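Local coordinates for two-domain protein containing predicted PHP-like metal-dependent phosphoesterase (Bacteroides vulgatus ATCC 8482, PDB 3E38), which binds three zinc ions in a PHP-like domain and is probably a metal-dependent phosphoesterase, perhaps with 5'-3' exonuclease activity on DNA or RNA, at residues Tyr16-Cys21 with Met213-Ala218; His56-Pro61 with Glu93-Met98; Val258-Val263 with Leu272-Val277. All coordinates share one frame; numbering follows the deposited sequence.

Contact 1: Tyr16-Cys21 with Met213-Ala218; sequences YTTLKC and MTFVFA
Thr17-Cys21 and Met213-Ala218 run antiparallel with their axes 149° apart, joined by six backbone hydrogen bonds between the hydrogen-bonded pairs Thr17-Ala218, Leu19-Val216 and Cys21-Thr214. The bond from Thr17 N to Ala218 O is short at 2.6 Å and nearly straight. Leu19, Cys21, Val216 and Ala218 share one face of the sheet, where compact apolar groups suit a buried layer. Leu19 CD1 presses on Ala218 CB at 3.4 Å, tighter than usual for two carbons, and the methyl of alanine keeps the approach short. Further along, Cys21 SG lies 3.7 Å from Val216 CG2. On the other face Thr18 stands alongside Phe217 and sets its OG1 at the ring's edge, 3.2 Å from Phe217 CD1; that hydroxyl is hydrogen-bonded to Pro11 O. Lys20 lays its aliphatic CG 4.0 Å from Phe215 CE1, and its bend at chi2 (97°) carries the amine away from the partner strand to Ile8 O. Strand 213-218 pairs along its far edge with strand 235-239, and strand 17-22 along its own with strand 50-56, while helix 223-231 covers Leu19 through Ile226 and Val216 through Ala229.

Contact 2: His56-Pro61 with Glu93-Met98; sequences HIEYRP and EITRAM. With ZN (zinc ion), chain I; ZN (zinc ion), chain J; ZN (zinc ion), chain H.
His56 and Glu93 run alongside each other toward the metals, their ring and carboxylate planes 19° apart, and both end on zinc. His56 NE2 binds one ion at 2.1 Å. The glutamate, CG anti to the backbone N (chi1 -168°) and extended beyond it, reaches two others: its OE1 holds one zinc ion and its OE2 the next, each at 2.2 Å, and a water also bridges these two metals. A carboxylate suits this place because its two oxygens can serve two cations at once.

Hydrogen bonds set the ligands from behind. Thr95 OG1 lies in the plane of the imidazole and accepts from His56 ND1 at 2.5 Å, which fixes the ring's rotation and directs NE2 to its metal. The same hydroxyl donates to Glu93 O, so threonine serves as a second-shell link between the two ligands. Glu93 O also accepts from Ile57 N at 2.9 Å; the two donors arrive from opposite faces of its carbonyl plane.

Farther out, Glu58 combines a hydrogen bond with charge pairing. Bent at chi2 (81°), it curls back so that OE1 accepts from Thr95 N at 2.9 Å, while OE2 forms a salt bridge with Arg96 NE at 3.0 Å. Both donors come from above the carboxylate plane, and a water joins OE2 to Arg96 NH2. The arginine's other nitrogens reach Gln116 O and Lys117 O.

His56 and Glu93, with Thr95 behind them, belong to the trinuclear zinc site characteristic of PHP-type phosphoesterases, gathered at the C-terminal ends of neighbouring parallel strands. His24, His26 and Asp194 join Glu93 at one ion, Asp31 and His196 join His56 at another, and His102 and His137 complete the protein ligands of the third.

Contact 3: Val258-Val263 with Leu272-Val277; sequences VKIEEV and LSITNV
The beta hairpin that opens the Ig-like domain brings Val258-Val263 against Leu272-Val277, with strand axes 170° apart. Four backbone hydrogen bonds link Lys259 with Thr275 and Glu261 with Ser273; the shortest, from Ser273 N to Glu261 O, measures 2.7 Å. Side chains alternate between faces. Val258, Ile260, Leu272 and Ile274 form the apolar part of the inner face: Ile260 lies beside Ile274, its CG1 4.1 Å from Ile274 CG2, and its other branch, CG2, reaches Leu272 CD1 at 4.2 Å. With CG1 anti to the carbonyl carbon (chi1 -57°), the two branches part to serve these two neighbours. Val258 CB also meets Ile274 CG2, at 4.0 Å. Shortening Ile260 to an alanine would probably open a gap between Ile274 and Leu272 and deprive both of their shared apolar neighbour. Polar residues occupy the outer face, where a water donates to Lys259 O at 2.6 Å and also bonds Thr275 OG1 and, more loosely, Ser273 OG. Strand 258-265 is outermost in its four-stranded sheet, and strand 269-276 pairs on its far side with 306-313. Ile341 of the second sheet packs on Ile260, Leu272 and Ile274, while Leu301 covers Val258 and Ile274, giving a two-sheet core.

In the fold
From the N terminus, strand 17-22 enters the zinc-binding domain and waits almost two hundred residues for its partner 213-218, so contact 1 closes a long loop around most of that domain. Contact 2 falls wholly within this loop: it closes a shorter one, with helix 72-83 between 56-61 and 93-98. Both, centres about 27 Å apart, reach the same mixed sheet, contact 2 at the ends of its strands 50-56 and 87-95. Only after contact 1 has closed does the chain pass through helix 247-257 into the Ig-like domain, where contact 3 forms a local hairpin. Its centre lies about 49 Å from that of contact 2, on the opposite side of the chain's centre, with contact 1 intermediate.

Contact 1: Tyr16-Cys21 with Met213-Ala218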
loop_
_atom_site.group_PDB
_atom_site.type_symbol
_atom_site.label_atom_id
_atom_site.label_comp_id
_atom_site.label_asym_id
_atom_site.label_seq_id
_atom_site.Cartn_x
_atom_site.Cartn_y
_atom_site.Cartn_z
ATOM N N TYR B 16 20.474 -4.238 28.233
ATOM C CA TYR B 16 19.988 -5.303 27.344
ATOM C C TYR B 16 19.866 -4.956 25.883
ATOM O O TYR B 16 19.783 -3.819 25.524
ATOM C CB TYR B 16 18.648 -5.737 27.850
ATOM C CG TYR B 16 18.689 -6.180 29.274
ATOM C CD1 TYR B 16 19.213 -7.422 29.613
ATOM C CD2 TYR B 16 18.200 -5.378 30.273
ATOM C CE1 TYR B 16 19.253 -7.832 30.922
ATOM C CE2 TYR B 16 18.221 -5.778 31.554
ATOM C CZ TYR B 16 18.762 -7.007 31.884
ATOM O OH TYR B 16 18.787 -7.399 33.207
ATOM N N THR B 17 19.902 -5.978 25.046
ATOM C CA THR B 17 19.656 -5.798 23.637
ATOM C C THR B 17 18.321 -6.421 23.269
ATOM O O THR B 17 18.055 -7.588 23.560
ATOM C CB THR B 17 20.762 -6.369 22.732
ATOM O OG1 THR B 17 20.399 -6.082 21.384
ATOM C CG2 THR B 17 20.933 -7.883 22.881
ATOM N N THR B 18 17.459 -5.627 22.635
ATOM C CA THR B 18 16.116 -6.102 22.246
ATOM C C THR B 18 16.156 -6.977 20.997
ATOM O O THR B 18 16.493 -6.560 19.856
ATOM C CB THR B 18 15.051 -4.929 22.101
ATOM O OG1 THR B 18 14.867 -4.253 23.362
ATOM C CG2 THR B 18 13.686 -5.472 21.616
ATOM N N LEU B 19 15.789 -8.218 21.230
ATOM C CA LEU B 19 15.719 -9.202 20.150
ATOM C C LEU B 19 14.268 -9.544 19.817
ATOM O O LEU B 19 13.350 -9.633 20.710
ATOM C CB LEU B 19 16.521 -10.434 20.564
ATOM C CG LEU B 19 17.977 -10.213 20.989
ATOM C CD1 LEU B 19 18.569 -11.522 21.572
ATOM C CD2 LEU B 19 18.847 -9.633 19.790
ATOM N N LYS B 20 14.037 -9.706 18.529
ATOM C CA LYS B 20 12.673 -9.988 18.016
ATOM C C LYS B 20 12.580 -11.444 17.607
ATOM O O LYS B 20 13.272 -11.908 16.688
ATOM C CB LYS B 20 12.277 -9.025 16.894
ATOM C CG LYS B 20 12.484 -7.522 17.228
ATOM C CD LYS B 20 13.801 -7.025 16.664
ATOM C CE LYS B 20 14.087 -5.580 17.037
ATOM N NZ LYS B 20 15.293 -5.011 16.350
ATOM N N CYS B 21 11.759 -12.183 18.351
ATOM C CA CYS B 21 11.702 -13.630 18.174
ATOM C C CYS B 21 10.313 -14.214 17.956
ATOM O O CYS B 21 9.319 -13.665 18.450
ATOM C CB CYS B 21 12.336 -14.300 19.401
ATOM S SG CYS B 21 13.923 -13.587 19.909
HETATM N N MSE B 213 4.730 -11.556 17.722
HETATM C CA MSE B 213 6.053 -12.000 18.106
HETATM C C MSE B 213 6.401 -11.666 19.524
HETATM O O MSE B 213 5.594 -11.160 20.258
HETATM C CB MSE B 213 7.080 -11.321 17.193
HETATM C CG MSE B 213 7.172 -9.801 17.398
HETATM SE SE MSE B 213 8.430 -8.951 16.153
HETATM C CE MSE B 213 7.378 -9.220 14.529
ATOM N N THR B 214 7.636 -11.975 19.898
ATOM C CA THR B 214 8.121 -11.686 21.273
ATOM C C THR B 214 9.375 -10.845 21.288
ATOM O O THR B 214 10.355 -11.113 20.587
ATOM C CB THR B 214 8.417 -12.973 22.103
ATOM O OG1 THR B 214 7.280 -13.819 22.111
ATOM C CG2 THR B 214 8.807 -12.654 23.521
ATOM N N PHE B 215 9.293 -9.763 22.035
ATOM C CA PHE B 215 10.472 -8.961 22.309
ATOM C C PHE B 215 11.194 -9.615 23.491
ATOM O O PHE B 215 10.599 -9.811 24.590
ATOM C CB PHE B 215 10.151 -7.494 22.658
ATOM C CG PHE B 215 9.597 -6.701 21.534
ATOM C CD1 PHE B 215 9.723 -7.154 20.234
ATOM C CD2 PHE B 215 9.053 -5.438 21.763
ATOM C CE1 PHE B 215 9.215 -6.413 19.177
ATOM C CE2 PHE B 215 8.555 -4.670 20.706
ATOM C CZ PHE B 215 8.633 -5.162 19.420
ATOM N N VAL B 216 12.458 -9.974 23.249
ATOM C CA VAL B 216 13.325 -10.592 24.262
ATOM C C VAL B 216 14.487 -9.659 24.619
ATOM O O VAL B 216 15.294 -9.272 23.761
ATOM C CB VAL B 216 13.865 -11.988 23.815
ATOM C CG1 VAL B 216 14.634 -12.694 24.952
ATOM C CG2 VAL B 216 12.727 -12.908 23.328
ATOM N N PHE B 217 14.573 -9.323 25.905
ATOM C CA PHE B 217 15.621 -8.409 26.399
ATOM C C PHE B 217 16.787 -9.203 26.966
ATOM O O PHE B 217 16.840 -9.577 28.147
ATOM C CB PHE B 217 15.050 -7.417 27.400
ATOM C CG PHE B 217 13.777 -6.777 26.935
ATOM C CD1 PHE B 217 13.798 -5.765 25.998
ATOM C CD2 PHE B 217 12.553 -7.210 27.414
ATOM C CE1 PHE B 217 12.622 -5.187 25.565
ATOM C CE2 PHE B 217 11.407 -6.630 26.986
ATOM C CZ PHE B 217 11.441 -5.618 26.056
ATOM N N ALA B 218 17.722 -9.422 26.060
ATOM C CA ALA B 218 18.879 -10.284 26.234
ATOM C C ALA B 218 20.149 -9.501 26.526
ATOM O O ALA B 218 20.273 -8.363 26.130
ATOM C CB ALA B 218 19.060 -11.166 24.944
#

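Contact 2: His56-Pro61 with Glu93-Met98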
loop_
_atom_site.group_PDB
_atom_site.type_symbol
_atom_site.label_atom_id
_atom_site.label_comp_id
_atom_site.label_asym_id
_atom_site.label_seq_id
_atom_site.Cartn_x
_atom_site.Cartn_y
_atom_site.Cartn_z
ATOM N N HIS B 56 4.777 -30.108 14.790
ATOM C CA HIS B 56 3.967 -30.985 15.613
ATOM C C HIS B 56 4.706 -32.305 15.643
ATOM O O HIS B 56 5.210 -32.785 14.618
ATOM C CB HIS B 56 2.575 -31.258 15.014
ATOM C CG HIS B 56 1.677 -30.069 14.965
ATOM N ND1 HIS B 56 1.027 -29.586 16.082
ATOM C CD2 HIS B 56 1.291 -29.289 13.934
ATOM C CE1 HIS B 56 0.299 -28.541 15.742
ATOM N NE2 HIS B 56 0.447 -28.333 14.443
ATOM N N ILE B 57 4.733 -32.890 16.825
ATOM C CA ILE B 57 5.305 -34.191 17.025
ATOM C C ILE B 57 4.265 -35.193 16.538
ATOM O O ILE B 57 4.555 -36.041 15.687
ATOM C CB ILE B 57 5.655 -34.479 18.538
ATOM C CG1 ILE B 57 6.848 -33.604 18.985
ATOM C CG2 ILE B 57 5.898 -35.986 18.763
ATOM C CD1 ILE B 57 8.203 -33.980 18.347
ATOM N N GLU B 58 3.036 -35.020 17.020
ATOM C CA GLU B 58 1.966 -36.010 16.795
ATOM C C GLU B 58 1.180 -35.822 15.504
ATOM O O GLU B 58 0.546 -36.739 15.024
ATOM C CB GLU B 58 0.970 -36.029 17.972
ATOM C CG GLU B 58 1.581 -36.335 19.327
ATOM C CD GLU B 58 2.223 -35.135 19.965
ATOM O OE1 GLU B 58 2.377 -34.120 19.263
ATOM O OE2 GLU B 58 2.551 -35.194 21.163
ATOM N N TYR B 59 1.246 -34.633 14.930
ATOM C CA TYR B 59 0.465 -34.337 13.747
ATOM C C TYR B 59 1.301 -33.941 12.548
ATOM O O TYR B 59 1.793 -32.826 12.446
ATOM C CB TYR B 59 -0.526 -33.240 14.094
ATOM C CG TYR B 59 -1.506 -32.899 12.998
ATOM C CD1 TYR B 59 -2.348 -33.877 12.490
ATOM C CD2 TYR B 59 -1.625 -31.595 12.509
ATOM C CE1 TYR B 59 -3.276 -33.578 11.517
ATOM C CE2 TYR B 59 -2.561 -31.272 11.536
ATOM C CZ TYR B 59 -3.378 -32.283 11.042
ATOM O OH TYR B 59 -4.312 -32.050 10.061
ATOM N N ARG B 60 1.365 -34.867 11.609
ATOM C CA ARG B 60 2.166 -34.720 10.356
ATOM C C ARG B 60 1.364 -35.243 9.172
ATOM O O ARG B 60 1.536 -36.362 8.706
ATOM C CB ARG B 60 3.485 -35.497 10.507
ATOM C CG ARG B 60 4.406 -34.958 11.644
ATOM C CD ARG B 60 5.773 -35.566 11.586
ATOM N NE ARG B 60 5.738 -36.959 12.012
ATOM C CZ ARG B 60 6.748 -37.812 11.860
ATOM N NH1 ARG B 60 7.891 -37.453 11.260
ATOM N NH2 ARG B 60 6.594 -39.044 12.283
ATOM N N PRO B 61 0.454 -34.426 8.683
ATOM C CA PRO B 61 -0.444 -34.957 7.674
ATOM C C PRO B 61 0.178 -35.156 6.311
ATOM O O PRO B 61 -0.485 -35.676 5.423
ATOM C CB PRO B 61 -1.520 -33.879 7.584
ATOM C CG PRO B 61 -0.795 -32.618 7.914
ATOM C CD PRO B 61 0.110 -33.060 9.063
ATOM N N GLU B 93 6.415 -29.015 18.892
ATOM C CA GLU B 93 5.073 -28.868 19.429
ATOM C C GLU B 93 4.409 -30.184 19.815
ATOM O O GLU B 93 4.026 -31.005 18.971
ATOM C CB GLU B 93 4.155 -28.100 18.449
ATOM C CG GLU B 93 2.862 -27.710 19.164
ATOM C CD GLU B 93 1.913 -26.933 18.321
ATOM O OE1 GLU B 93 2.033 -26.734 17.070
ATOM O OE2 GLU B 93 1.025 -26.466 18.958
ATOM N N ILE B 94 4.264 -30.331 21.125
ATOM C CA ILE B 94 3.629 -31.509 21.762
ATOM C C ILE B 94 2.166 -31.144 21.686
ATOM O O ILE B 94 1.691 -30.221 22.330
ATOM C CB ILE B 94 4.097 -31.755 23.218
ATOM C CG1 ILE B 94 5.617 -31.833 23.289
ATOM C CG2 ILE B 94 3.445 -32.995 23.808
ATOM C CD1 ILE B 94 6.196 -31.638 24.734
ATOM N N THR B 95 1.509 -31.866 20.797
ATOM C CA THR B 95 0.163 -31.638 20.371
ATOM C C THR B 95 -0.714 -32.719 20.930
ATOM O O THR B 95 -0.676 -33.866 20.496
ATOM C CB THR B 95 0.092 -31.701 18.796
ATOM O OG1 THR B 95 1.193 -30.982 18.191
ATOM C CG2 THR B 95 -1.221 -31.162 18.292
ATOM N N ARG B 96 -1.486 -32.350 21.927
ATOM C CA ARG B 96 -2.434 -33.262 22.542
ATOM C C ARG B 96 -3.803 -32.621 22.760
ATOM O O ARG B 96 -3.994 -31.447 22.601
ATOM C CB ARG B 96 -1.882 -33.701 23.886
ATOM C CG ARG B 96 -0.520 -34.347 23.763
ATOM C CD ARG B 96 -0.619 -35.773 23.211
ATOM N NE ARG B 96 0.706 -36.386 23.161
ATOM C CZ ARG B 96 0.953 -37.656 23.459
ATOM N NH1 ARG B 96 -0.023 -38.444 23.877
ATOM N NH2 ARG B 96 2.196 -38.116 23.414
ATOM N N ALA B 97 -4.749 -33.458 23.112
ATOM C CA ALA B 97 -6.110 -33.041 23.472
ATOM C C ALA B 97 -6.055 -32.160 24.705
ATOM O O ALA B 97 -5.106 -32.236 25.489
ATOM C CB ALA B 97 -7.014 -34.282 23.746
HETATM N N MSE B 98 -7.076 -31.320 24.863
HETATM C CA MSE B 98 -7.215 -30.496 26.075
HETATM C C MSE B 98 -7.915 -31.349 27.119
HETATM O O MSE B 98 -8.946 -31.915 26.796
HETATM C CB MSE B 98 -8.087 -29.270 25.816
HETATM C CG MSE B 98 -8.393 -28.437 27.057
HETATM SE SE MSE B 98 -6.792 -27.469 27.707
HETATM C CE MSE B 98 -6.212 -26.701 25.979
HETATM ZN ZN ZN I . 1.389 -24.763 16.271
HETATM ZN ZN ZN J . -0.438 -26.883 13.139
HETATM ZN ZN ZN H . -1.071 -25.917 18.554
HETATM O O HOH W 1 4.412 -37.174 21.595
HETATM O O HOH W 2 -0.021 -24.626 17.841
#

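Contact 3: Val258-Val263 with Leu272-Val277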
loop_
_atom_site.group_PDB
_atom_site.type_symbol
_atom_site.label_atom_id
_atom_site.label_comp_id
_atom_site.label_asym_id
_atom_site.label_seq_id
_atom_site.Cartn_x
_atom_site.Cartn_y
_atom_site.Cartn_z
ATOM N N VAL B 258 9.717 7.315 23.581
ATOM C CA VAL B 258 9.395 8.723 23.363
ATOM C C VAL B 258 10.516 9.609 23.837
ATOM O O VAL B 258 11.259 9.288 24.756
ATOM C CB VAL B 258 8.045 9.154 24.043
ATOM C CG1 VAL B 258 6.869 8.453 23.386
ATOM C CG2 VAL B 258 8.079 8.893 25.555
ATOM N N LYS B 259 10.665 10.703 23.119
ATOM C CA LYS B 259 11.614 11.737 23.479
ATOM C C LYS B 259 10.802 12.963 23.792
ATOM O O LYS B 259 10.258 13.589 22.920
ATOM C CB LYS B 259 12.607 11.992 22.356
ATOM C CG LYS B 259 13.595 13.122 22.651
ATOM C CD LYS B 259 14.737 13.158 21.624
ATOM C CE LYS B 259 14.231 13.348 20.181
ATOM N NZ LYS B 259 15.325 13.412 19.164
ATOM N N ILE B 260 10.683 13.246 25.071
ATOM C CA ILE B 260 9.944 14.393 25.570
ATOM C C ILE B 260 10.888 15.531 25.867
ATOM O O ILE B 260 11.856 15.376 26.589
ATOM C CB ILE B 260 9.224 14.058 26.894
ATOM C CG1 ILE B 260 8.302 12.862 26.698
ATOM C CG2 ILE B 260 8.472 15.286 27.421
ATOM C CD1 ILE B 260 7.953 12.152 27.985
ATOM N N GLU B 261 10.591 16.683 25.301
ATOM C CA GLU B 261 11.373 17.891 25.568
ATOM C C GLU B 261 10.478 19.112 25.785
ATOM O O GLU B 261 9.507 19.324 25.066
ATOM C CB GLU B 261 12.322 18.199 24.414
ATOM C CG GLU B 261 13.287 17.110 24.016
ATOM C CD GLU B 261 14.068 17.517 22.762
ATOM O OE1 GLU B 261 13.977 18.700 22.375
ATOM O OE2 GLU B 261 14.759 16.669 22.156
ATOM N N GLU B 262 10.834 19.890 26.799
ATOM C CA GLU B 262 10.163 21.157 27.103
ATOM C C GLU B 262 10.670 22.187 26.114
ATOM O O GLU B 262 11.819 22.580 26.167
ATOM C CB GLU B 262 10.416 21.624 28.550
ATOM C CG GLU B 262 9.861 23.040 28.865
ATOM C CD GLU B 262 9.874 23.410 30.358
ATOM O OE1 GLU B 262 9.694 22.521 31.218
ATOM O OE2 GLU B 262 10.035 24.607 30.673
ATOM N N VAL B 263 9.799 22.585 25.195
ATOM C CA VAL B 263 10.119 23.566 24.156
ATOM C C VAL B 263 10.024 24.974 24.699
ATOM O O VAL B 263 10.695 25.907 24.244
ATOM C CB VAL B 263 9.096 23.542 22.998
ATOM C CG1 VAL B 263 9.347 24.710 22.060
ATOM C CG2 VAL B 263 9.127 22.227 22.263
ATOM N N LEU B 272 5.508 21.179 25.250
ATOM C CA LEU B 272 6.393 20.031 25.049
ATOM C C LEU B 272 6.466 19.611 23.596
ATOM O O LEU B 272 5.635 19.962 22.770
ATOM C CB LEU B 272 5.907 18.815 25.864
ATOM C CG LEU B 272 5.767 18.924 27.389
ATOM C CD1 LEU B 272 5.113 17.663 27.960
ATOM C CD2 LEU B 272 7.121 19.176 28.019
ATOM N N SER B 273 7.514 18.883 23.274
ATOM C CA SER B 273 7.575 18.229 21.967
ATOM C C SER B 273 7.861 16.779 22.262
ATOM O O SER B 273 8.944 16.453 22.749
ATOM C CB SER B 273 8.646 18.798 21.024
ATOM O OG SER B 273 9.950 18.340 21.385
ATOM N N ILE B 274 6.881 15.924 21.986
ATOM C CA ILE B 274 7.021 14.480 22.193
ATOM C C ILE B 274 7.144 13.734 20.870
ATOM O O ILE B 274 6.331 13.854 19.983
ATOM C CB ILE B 274 5.838 13.948 22.962
ATOM C CG1 ILE B 274 5.636 14.812 24.201
ATOM C CG2 ILE B 274 6.050 12.491 23.321
ATOM C CD1 ILE B 274 4.475 14.398 25.028
ATOM N N THR B 275 8.217 12.993 20.736
ATOM C CA THR B 275 8.457 12.230 19.532
ATOM C C THR B 275 8.532 10.755 19.801
ATOM O O THR B 275 9.232 10.309 20.707
ATOM C CB THR B 275 9.783 12.640 18.894
ATOM O OG1 THR B 275 9.792 14.058 18.732
ATOM C CG2 THR B 275 9.997 11.959 17.543
ATOM N N ASN B 276 7.764 10.037 18.988
ATOM C CA ASN B 276 7.720 8.591 18.939
ATOM C C ASN B 276 8.862 8.216 18.020
ATOM O O ASN B 276 8.854 8.509 16.801
ATOM C CB ASN B 276 6.379 8.094 18.389
ATOM C CG ASN B 276 6.169 6.598 18.562
ATOM O OD1 ASN B 276 7.077 5.869 18.927
ATOM N ND2 ASN B 276 4.947 6.130 18.268
ATOM N N VAL B 277 9.875 7.602 18.609
ATOM C CA VAL B 277 11.087 7.254 17.875
ATOM C C VAL B 277 11.053 5.770 17.479
ATOM O O VAL B 277 12.065 5.172 17.106
ATOM C CB VAL B 277 12.364 7.618 18.725
ATOM C CG1 VAL B 277 12.388 9.110 19.068
ATOM C CG2 VAL B 277 12.421 6.817 19.981
HETATM O O HOH W 3 10.327 15.164 20.895
#